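Local coordinates for protein LacI family transcription regulator (Bifidobacterium animalis subsp. lactis, PDB 4O5A) that probably regulates transcription as a dimeric LacI-family factor, binding operator DNA in response to a small effector held by its periplasmic-binding-protein-like domain, at residues A[72-77]-A[118-123]. Sequence-based numbering, arbitrary orientation.
Sequences GLVLGY and VSILED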
loop_
_atom_site.group_PDB
_atom_site.type_symbol
_atom_site.label_atom_id
_atom_site.label_comp_id
_atom_site.label_asym_id
_atom_site.label_seq_id
_atom_site.Cartn_x
_atom_site.Cartn_y
_atom_site.Cartn_z
ATOM N N GLY A 72 11.439 -16.922 -5.899
ATOM C CA GLY A 72 10.039 -16.909 -6.304
ATOM C C GLY A 72 9.068 -16.471 -5.221
ATOM O O GLY A 72 9.202 -16.854 -4.049
ATOM N N LEU A 73 8.083 -15.665 -5.616
ATOM C CA LEU A 73 7.015 -15.221 -4.728
ATOM C C LEU A 73 5.707 -15.236 -5.477
ATOM O O LEU A 73 5.568 -14.571 -6.507
ATOM C CB LEU A 73 7.296 -13.801 -4.208
ATOM C CG LEU A 73 6.180 -13.150 -3.389
ATOM C CD1 LEU A 73 5.850 -13.992 -2.166
ATOM C CD2 LEU A 73 6.597 -11.758 -2.972
ATOM N N VAL A 74 4.739 -15.999 -4.980
ATOM C CA VAL A 74 3.402 -15.934 -5.556
ATOM C C VAL A 74 2.520 -15.056 -4.683
ATOM O O VAL A 74 2.370 -15.308 -3.488
ATOM C CB VAL A 74 2.768 -17.323 -5.732
ATOM C CG1 VAL A 74 1.411 -17.193 -6.398
ATOM C CG2 VAL A 74 3.666 -18.204 -6.586
ATOM N N LEU A 75 1.967 -14.005 -5.278
ATOM C CA LEU A 75 1.048 -13.120 -4.561
ATOM C C LEU A 75 -0.399 -13.466 -4.881
ATOM O O LEU A 75 -0.688 -14.077 -5.913
ATOM C CB LEU A 75 1.317 -11.660 -4.922
ATOM C CG LEU A 75 2.678 -11.097 -4.530
ATOM C CD1 LEU A 75 2.834 -9.674 -5.049
ATOM C CD2 LEU A 75 2.821 -11.138 -3.026
ATOM N N GLY A 76 -1.320 -13.072 -4.006
ATOM C CA GLY A 76 -2.728 -13.309 -4.266
ATOM C C GLY A 76 -3.338 -12.121 -4.982
ATOM O O GLY A 76 -3.020 -10.977 -4.657
ATOM N N TYR A 77 -4.202 -12.378 -5.959
ATOM C CA TYR A 77 -4.841 -11.293 -6.699
ATOM C C TYR A 77 -5.739 -10.469 -5.777
ATOM O O TYR A 77 -6.566 -11.025 -5.046
ATOM C CB TYR A 77 -5.645 -11.831 -7.882
ATOM C CG TYR A 77 -6.337 -10.751 -8.688
ATOM C CD1 TYR A 77 -5.609 -9.882 -9.493
ATOM C CD2 TYR A 77 -7.714 -10.601 -8.645
ATOM C CE1 TYR A 77 -6.238 -8.895 -10.236
ATOM C CE2 TYR A 77 -8.351 -9.615 -9.379
ATOM C CZ TYR A 77 -7.606 -8.767 -10.173
ATOM O OH TYR A 77 -8.240 -7.787 -10.906
ATOM N N VAL A 118 -0.384 -23.414 -5.584
ATOM C CA VAL A 118 0.285 -24.712 -5.576
ATOM C C VAL A 118 0.744 -25.095 -6.984
ATOM O O VAL A 118 1.878 -25.528 -7.179
ATOM C CB VAL A 118 -0.602 -25.806 -4.954
ATOM C CG1 VAL A 118 0.045 -27.173 -5.094
ATOM C CG2 VAL A 118 -0.836 -25.500 -3.490
ATOM N N SER A 119 -0.122 -24.887 -7.971
ATOM C CA SER A 119 0.221 -25.203 -9.355
ATOM C C SER A 119 1.437 -24.417 -9.861
ATOM O O SER A 119 2.319 -24.975 -10.505
ATOM C CB SER A 119 -0.986 -24.984 -10.265
ATOM O OG SER A 119 -0.664 -25.294 -11.603
ATOM N N ILE A 120 1.493 -23.125 -9.554
ATOM C CA ILE A 120 2.631 -22.310 -9.963
ATOM C C ILE A 120 3.916 -22.785 -9.285
ATOM O O ILE A 120 4.965 -22.897 -9.924
ATOM C CB ILE A 120 2.383 -20.820 -9.660
ATOM C CG1 ILE A 120 1.218 -20.302 -10.511
ATOM C CG2 ILE A 120 3.647 -20.002 -9.905
ATOM C CD1 ILE A 120 0.673 -18.953 -10.070
ATOM N N LEU A 121 3.819 -23.081 -7.991
ATOM C CA LEU A 121 4.961 -23.531 -7.211
ATOM C C LEU A 121 5.478 -24.859 -7.747
ATOM O O LEU A 121 6.685 -25.071 -7.840
ATOM C CB LEU A 121 4.565 -23.680 -5.743
ATOM C CG LEU A 121 4.242 -22.394 -4.986
ATOM C CD1 LEU A 121 3.867 -22.698 -3.540
ATOM C CD2 LEU A 121 5.404 -21.410 -5.052
ATOM N N GLU A 122 4.559 -25.749 -8.110
ATOM C CA GLU A 122 4.944 -27.043 -8.654
ATOM C C GLU A 122 5.698 -26.865 -9.969
ATOM O O GLU A 122 6.633 -27.605 -10.260
ATOM C CB GLU A 122 3.716 -27.941 -8.824
ATOM C CG GLU A 122 3.140 -28.430 -7.499
ATOM C CD GLU A 122 1.795 -29.129 -7.639
ATOM O OE1 GLU A 122 1.064 -28.840 -8.615
ATOM O OE2 GLU A 122 1.468 -29.967 -6.766
ATOM N N ASP A 123 5.301 -25.865 -10.749
ATOM C CA ASP A 123 5.953 -25.594 -12.022
ATOM C C ASP A 123 7.373 -25.095 -11.785
ATOM O O ASP A 123 8.315 -25.535 -12.444
ATOM C CB ASP A 123 5.145 -24.574 -12.834
ATOM C CG ASP A 123 5.873 -24.109 -14.081
ATOM O OD1 ASP A 123 5.948 -24.889 -15.057
ATOM O OD2 ASP A 123 6.366 -22.959 -14.086
#
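Val74 lays its two methyl groups over the inward-facing side of helix 116-127, overlapping Ile120 and the tip of Leu121. This is strand-on-helix packing in the N-terminal subdomain of the periplasmic-binding-protein-like fold, a Rossmann-like alpha/beta/alpha sandwich whose parallel sheet runs 105-111, 70-76, 132-135 and onward. Strand 70-76 is an inner strand: the backbones of Gly72 and Leu73 hydrogen-bond to strands 132-135 and 105-111, respectively. Helix 116-127 follows strand 105-111 in the chain and belongs to the right-handed crossover that returns to strand 132-135.

The backbones come closest at Val74 and Ile120, with 7.8 Å between Val74 CA and Ile120 CA. Val74 CG2 meets Ile120 CG2 at 3.8 Å and also reaches Leu121 CD2 at 4.0 Å, so one methyl touches two successive helix residues. The other methyl of Val74, CG1, is set anti to the backbone N (chi1 -177°), which turns it toward the far end of the isoleucine chain. The CB bond of Leu121 leaves the helix across the direction of the strand, and its CD2 branch reaches over to the valine; Leu121 also packs on Leu147 of helix 143-149. No hydrogen bond joins the two segments, and the interface is purely apolar and small, 126 Å² in all. Glu117 and Trp124 of the same helix add to the cover on Val74, while Ile120 also touches Arg109 and, across the dimer, Glu100 of the second subunit. Ile120 CD1, at the end of the extended ethyl arm (chi2 166°), lies 4.1 Å from Val74 CG1.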